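PDB 4EGW: Cobalt/magnesium transport protein CorA from Methanocaldococcus jannaschii, which mediates the influx of magnesium ions across the cell membrane, alternating between open and closed states as the cytoplasmic magnesium level falls and rises. Local coordinates for residues Thr125-Ser128 / Asp129-Ala133; Asn163-Thr166 / Arg167-Arg171; Ala215-Asp218 / Val219-Leu223. All coordinates share one frame; numbering follows the deposited sequence.

Contact 1: residues Thr125-Ser128 / Asp129-Ala133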
# COMPACT_ATOMS: atom_id res chain seq x y z
N THR A 125 -0.99 8.23 -20.90
CA THR A 125 -0.10 8.57 -19.80
C THR A 125 1.28 8.75 -20.37
O THR A 125 1.86 7.82 -20.91
CB THR A 125 0.03 7.43 -18.79
OG1 THR A 125 0.48 6.25 -19.46
CG2 THR A 125 -1.30 7.16 -18.10
N ILE A 126 1.81 9.96 -20.25
CA ILE A 126 3.10 10.25 -20.82
C ILE A 126 4.11 10.67 -19.74
O ILE A 126 3.85 11.58 -18.94
CB ILE A 126 2.98 11.30 -21.93
CG1 ILE A 126 4.33 11.50 -22.63
CG2 ILE A 126 2.42 12.61 -21.39
CD1 ILE A 126 4.26 11.24 -24.11
N HIS A 127 5.24 9.98 -19.71
CA HIS A 127 6.26 10.27 -18.72
C HIS A 127 7.67 10.11 -19.26
O HIS A 127 7.95 9.18 -20.02
CB HIS A 127 6.07 9.40 -17.47
CG HIS A 127 5.95 7.94 -17.75
ND1 HIS A 127 6.94 7.03 -17.44
CD2 HIS A 127 4.93 7.21 -18.27
CE1 HIS A 127 6.55 5.82 -17.78
NE2 HIS A 127 5.33 5.89 -18.28
N SER A 128 8.54 11.04 -18.89
CA SER A 128 9.96 10.95 -19.22
C SER A 128 10.74 10.04 -18.27
O SER A 128 11.78 9.49 -18.64
CB SER A 128 10.59 12.34 -19.26
OG SER A 128 10.01 13.12 -20.29
N ASP A 129 10.26 9.91 -17.04
CA ASP A 129 10.89 9.02 -16.07
C ASP A 129 10.01 7.80 -15.87
O ASP A 129 8.79 7.89 -16.00
CB ASP A 129 11.13 9.71 -14.72
CG ASP A 129 12.54 10.27 -14.58
OD1 ASP A 129 13.48 9.71 -15.18
OD2 ASP A 129 12.72 11.26 -13.85
N LYS A 130 10.61 6.65 -15.58
CA LYS A 130 9.79 5.49 -15.29
C LYS A 130 8.87 5.89 -14.16
O LYS A 130 9.22 6.69 -13.29
CB LYS A 130 10.66 4.32 -14.86
CG LYS A 130 10.12 2.96 -15.29
CD LYS A 130 8.63 2.75 -14.96
CE LYS A 130 7.74 2.83 -16.21
NZ LYS A 130 6.62 1.84 -16.21
N ILE A 131 7.66 5.34 -14.18
CA ILE A 131 6.73 5.53 -13.09
C ILE A 131 6.25 4.17 -12.60
O ILE A 131 5.58 3.42 -13.31
CB ILE A 131 5.56 6.42 -13.51
CG1 ILE A 131 6.12 7.70 -14.13
CG2 ILE A 131 4.66 6.73 -12.31
CD1 ILE A 131 5.12 8.80 -14.24
N LYS A 132 6.61 3.87 -11.36
CA LYS A 132 6.45 2.53 -10.83
C LYS A 132 5.02 2.05 -11.03
O LYS A 132 4.78 0.87 -11.25
CB LYS A 132 6.78 2.53 -9.35
CG LYS A 132 7.16 1.18 -8.81
CD LYS A 132 8.52 0.75 -9.31
CE LYS A 132 8.51 -0.73 -9.66
NZ LYS A 132 7.55 -1.50 -8.81
N ALA A 133 4.08 2.98 -10.95
CA ALA A 133 2.68 2.61 -10.90
C ALA A 133 2.17 2.09 -12.22
O ALA A 133 1.30 1.22 -12.26
CB ALA A 133 1.84 3.79 -10.44
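In the turn that leads from strand 122-127 into helix 132-143, the imidazole of H127 swings forward over the chain and meets D129, K130 and I131. Its CG lies between the backbone N and the carbonyl carbon (chi1 52°), a rotation that carries the ring along the turn. There H127 ND1 donates to D129 O, at 2.5 Å with an angle of 156° at the hydrogen; the bond is very short as modelled, and the acceptor lies near the ring plane, at the edge. At the edge too sits the chain of K130, running alongside the histidine with its CE 3.6 Å from H127 CE1. I131 comes over one face instead: its CB stands above the ring, offset toward the rim, its CG1 is 3.5 Å from H127 ND1, and its CD1 reaches back to 3.4 Å from H127 CB. Strand 122-127 lies inside the mixed sheet of the cytoplasmic domain, between strands 51-56 and 110-119. H127 NE2 is hydrogen-bonded to D54 of strand 51-56 and so fastens the turn to the neighbouring strand, and Y56 lays its ring almost parallel to the imidazole. Both ring nitrogens are thus engaged, which fixes the ring's rotation; K130 NZ, 4.7 Å from H127 NE2, is close enough that it would probably disfavour a positive charge there. The bent lysine chain brings K130 NZ to 3.5 Å from I131 O, a weak hydrogen bond. I131 takes the N-cap position, and its buried side chain also rests on A102 and L114 of the sheet. At the start of the turn, S128 OG is bonded to L81 O and D129 OD2 to T112 OG1.

Contact 2: residues Asn163-Thr166 / Arg167-Arg171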
# COMPACT_ATOMS: atom_id res chain seq x y z
N ASN A 163 -4.40 6.27 -8.25
CA ASN A 163 -4.36 5.44 -7.07
C ASN A 163 -3.03 4.72 -6.94
O ASN A 163 -2.36 4.82 -5.92
CB ASN A 163 -5.48 4.42 -7.08
CG ASN A 163 -5.83 3.97 -5.69
OD1 ASN A 163 -5.77 4.75 -4.73
ND2 ASN A 163 -6.19 2.70 -5.56
N GLU A 164 -2.66 3.97 -7.98
CA GLU A 164 -1.41 3.24 -7.93
C GLU A 164 -0.28 4.19 -7.62
O GLU A 164 0.61 3.85 -6.84
CB GLU A 164 -1.12 2.50 -9.23
CG GLU A 164 -1.66 1.08 -9.25
CD GLU A 164 -1.34 0.32 -7.98
OE1 GLU A 164 -0.19 0.43 -7.48
OE2 GLU A 164 -2.25 -0.38 -7.47
N ILE A 165 -0.30 5.38 -8.19
CA ILE A 165 0.74 6.34 -7.87
C ILE A 165 0.67 6.57 -6.38
O ILE A 165 1.61 6.28 -5.65
CB ILE A 165 0.52 7.67 -8.58
CG1 ILE A 165 0.63 7.49 -10.09
CG2 ILE A 165 1.51 8.70 -8.08
CD1 ILE A 165 0.45 8.78 -10.85
N THR A 166 -0.50 7.02 -5.92
CA THR A 166 -0.66 7.35 -4.51
C THR A 166 -0.16 6.22 -3.63
O THR A 166 0.47 6.45 -2.58
CB THR A 166 -2.12 7.71 -4.18
OG1 THR A 166 -2.56 8.76 -5.06
CG2 THR A 166 -2.24 8.17 -2.74
N ARG A 167 -0.41 4.99 -4.07
CA ARG A 167 0.06 3.80 -3.38
C ARG A 167 1.58 3.66 -3.43
O ARG A 167 2.18 3.09 -2.52
CB ARG A 167 -0.60 2.57 -3.97
CG ARG A 167 -1.76 2.08 -3.15
CD ARG A 167 -2.40 0.84 -3.78
NE ARG A 167 -1.42 -0.18 -4.13
CZ ARG A 167 -1.23 -1.30 -3.43
NH1 ARG A 167 -1.96 -1.54 -2.35
NH2 ARG A 167 -0.33 -2.18 -3.83
N SER A 168 2.19 4.17 -4.50
CA SER A 168 3.64 4.26 -4.56
C SER A 168 4.09 5.07 -3.35
O SER A 168 4.90 4.62 -2.55
CB SER A 168 4.12 4.98 -5.83
OG SER A 168 3.66 4.34 -7.02
N TYR A 169 3.53 6.26 -3.21
CA TYR A 169 3.90 7.14 -2.11
C TYR A 169 3.71 6.45 -0.77
O TYR A 169 4.61 6.48 0.09
CB TYR A 169 3.03 8.37 -2.13
CG TYR A 169 3.42 9.44 -3.13
CD1 TYR A 169 4.51 10.25 -2.90
CD2 TYR A 169 2.66 9.67 -4.28
CE1 TYR A 169 4.86 11.26 -3.78
CE2 TYR A 169 3.01 10.68 -5.17
CZ TYR A 169 4.10 11.47 -4.91
OH TYR A 169 4.46 12.47 -5.77
N SER A 170 2.53 5.86 -0.60
CA SER A 170 2.14 5.28 0.69
C SER A 170 3.05 4.12 1.05
O SER A 170 3.33 3.87 2.22
CB SER A 170 0.70 4.80 0.67
OG SER A 170 0.34 4.31 1.95
N ARG A 171 3.51 3.42 0.03
CA ARG A 171 4.41 2.31 0.26
C ARG A 171 5.72 2.81 0.84
O ARG A 171 6.27 2.24 1.78
CB ARG A 171 4.68 1.59 -1.06
CG ARG A 171 5.45 0.30 -0.90
CD ARG A 171 6.90 0.44 -1.33
NE ARG A 171 7.03 0.65 -2.77
CZ ARG A 171 7.95 0.06 -3.53
NH1 ARG A 171 8.82 -0.79 -2.99
NH2 ARG A 171 7.99 0.31 -4.83
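R167 bends back along its helix toward E164, one turn earlier, and can be followed atom by atom. Its CB lies 3.4 Å from E164 O and 3.5 Å from N163 O, so the chain starts out over the carbonyl ends of the preceding turn. CG stays beside N163 O, and CD passes 3.9 Å from E164 OE2. A bend at chi3 (50°) then turns the guanidinium, and R167 NE makes a salt bridge to E164 OE2 at 3.4 Å. The two side chains lie side by side, but their flat groups are 63° apart, so the carboxylate meets the guanidinium obliquely through NE. At the tip, R167 NH2 is hydrogen-bonded to S170 OG of the second subunit. E164 has a second positive partner, R136 of helix 132-143, at OE1. Without the E164 carboxylate, as with an alanine here, R136 and R167 would probably lose the acid they share and the R167 side chain would be freer to turn. On the side facing the sheet and helix 193-225, I165 CG2 packs 3.8 Å from Y169 CE2, while T166 CA stands at the edge of the tyrosine ring. Y169 OH bonds K101 O and its ring meets F209 edge-to-face. Under all this run the i to i+4 backbone hydrogen bonds, with R167 N to N163 O at 2.7 Å and S170 N to T166 O at 2.9 Å. Such i to i+3 and i to i+4 side-chain pairs belong here to a helix packed between helix 132-143, the sheet, helix 193-225 and the second subunit, probably the first willow helix of the CorA cytoplasmic domain.

Contact 3: residues Ala215-Asp218 / Val219-Leu223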
# COMPACT_ATOMS: atom_id res chain seq x y z
N ALA A 215 0.67 19.08 -4.32
CA ALA A 215 0.28 19.39 -5.70
C ALA A 215 -0.67 18.34 -6.30
O ALA A 215 -1.58 18.68 -7.06
CB ALA A 215 1.51 19.56 -6.56
N ASN A 216 -0.43 17.07 -5.97
CA ASN A 216 -1.35 16.00 -6.33
C ASN A 216 -2.69 16.25 -5.68
O ASN A 216 -3.74 16.15 -6.32
CB ASN A 216 -0.83 14.66 -5.81
CG ASN A 216 0.21 14.05 -6.71
OD1 ASN A 216 0.63 14.65 -7.70
ND2 ASN A 216 0.65 12.84 -6.36
N ARG A 217 -2.64 16.57 -4.39
CA ARG A 217 -3.82 16.73 -3.55
C ARG A 217 -4.84 17.62 -4.20
O ARG A 217 -6.02 17.27 -4.31
CB ARG A 217 -3.43 17.35 -2.22
CG ARG A 217 -4.61 17.65 -1.31
CD ARG A 217 -4.19 18.55 -0.17
NE ARG A 217 -3.79 19.86 -0.66
CZ ARG A 217 -3.07 20.73 0.03
NH1 ARG A 217 -2.67 20.43 1.26
NH2 ARG A 217 -2.76 21.91 -0.50
N ASP A 218 -4.38 18.78 -4.64
CA ASP A 218 -5.26 19.76 -5.27
C ASP A 218 -5.83 19.20 -6.57
O ASP A 218 -7.03 19.28 -6.80
CB ASP A 218 -4.52 21.07 -5.49
CG ASP A 218 -4.22 21.80 -4.18
OD1 ASP A 218 -5.06 21.74 -3.26
OD2 ASP A 218 -3.14 22.43 -4.07
N VAL A 219 -4.98 18.59 -7.39
CA VAL A 219 -5.45 17.93 -8.60
C VAL A 219 -6.65 17.06 -8.25
O VAL A 219 -7.70 17.15 -8.88
CB VAL A 219 -4.35 17.05 -9.21
CG1 VAL A 219 -4.95 16.03 -10.16
CG2 VAL A 219 -3.29 17.91 -9.91
N LEU A 220 -6.50 16.25 -7.21
CA LEU A 220 -7.57 15.36 -6.75
C LEU A 220 -8.76 16.12 -6.18
O LEU A 220 -9.91 15.69 -6.32
CB LEU A 220 -7.04 14.36 -5.73
CG LEU A 220 -6.06 13.34 -6.29
CD1 LEU A 220 -5.39 12.54 -5.18
CD2 LEU A 220 -6.77 12.42 -7.27
N VAL A 221 -8.51 17.25 -5.52
CA VAL A 221 -9.63 18.06 -5.06
C VAL A 221 -10.44 18.56 -6.25
O VAL A 221 -11.67 18.64 -6.19
CB VAL A 221 -9.19 19.25 -4.20
CG1 VAL A 221 -10.40 20.01 -3.74
CG2 VAL A 221 -8.40 18.75 -2.99
N LEU A 222 -9.75 18.88 -7.35
CA LEU A 222 -10.41 19.28 -8.59
C LEU A 222 -11.24 18.15 -9.12
O LEU A 222 -12.44 18.29 -9.33
CB LEU A 222 -9.39 19.69 -9.65
CG LEU A 222 -8.84 21.12 -9.52
CD1 LEU A 222 -7.61 21.33 -10.41
CD2 LEU A 222 -9.92 22.16 -9.81
N LEU A 223 -10.60 17.01 -9.35
CA LEU A 223 -11.30 15.87 -9.90
C LEU A 223 -12.38 15.40 -8.94
O LEU A 223 -13.40 14.86 -9.35
CB LEU A 223 -10.33 14.73 -10.17
CG LEU A 223 -9.33 14.90 -11.32
CD1 LEU A 223 -8.47 16.10 -11.14
CD2 LEU A 223 -8.47 13.66 -11.41
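Two valines have a methyl turned beside their own backbone N, and that rotation lays each back on the preceding turn, V219 against A215 and V221 against R217. In V219, with CG1 anti to the backbone N (chi1 161°), CG2 falls beside that N and lies 3.4 Å from A215 O. V221 has its CG1 in the same position (chi1 -179°), and its CG2 methyl comes to 3.1 Å from R217 O and also lies 4.3 Å from R217 CG, the meeting of the two side chains proper. Branched side chains thus line the carbonyl ends of the turn before them. L220 does likewise with its CG, which leans over N216 O at 3.6 Å. The amide groups beneath follow the regular i to i+4 pattern. L220 N bonds N216 O, V221 N bonds R217 O and L222 N bonds D218 O, all at 2.8 to 2.9 Å; V219 N to A215 O is stretched to 3.4 Å and weak, though almost straight at 170°. At the more exposed side, D218 OD1 meets R217 NE in a salt bridge between neighbours at 3.5 Å. The hydrogen bond in it is weak, and the carboxylate carbon lies at the edge of the guanidinium, in its plane. Both residues also touch a crystal neighbour, so their poses may owe something to the lattice. Elsewhere the protein packs against the helix: V219 meets strands 88-90 and 96-104, R217 and V221 helix 233-270, and L220 and L223 helix 156-186, while the amide of N216 is anchored through ND2 to K101 O. Helix 193-225 is thus set against both the sheet and the long helices, and is probably the second willow helix of the CorA cytoplasmic domain.

How the contacts relate
Contacts 1 and 2 touch directly: A133, at the start of helix 132-143, packs its CB on E164, I165 and S168 of helix 156-186. Contact 2 in turn meets contact 3 where Y169 lies against N216, and both of these residues reach K101 of the sheet. Contacts 1 and 3 stay apart, about 9 Å between nearest atoms. Contact 2 is the most buried and has the most contact with the second subunit, which contact 1 reaches only through K132; its charges serve neighbouring helices and the partner chain. Contact 3 is partly buried, its exposed D218 paired with R217, both beside a crystal neighbour. Contact 1, a turn and not a helix, relies on a histidine bonded to the backbone and the sheet.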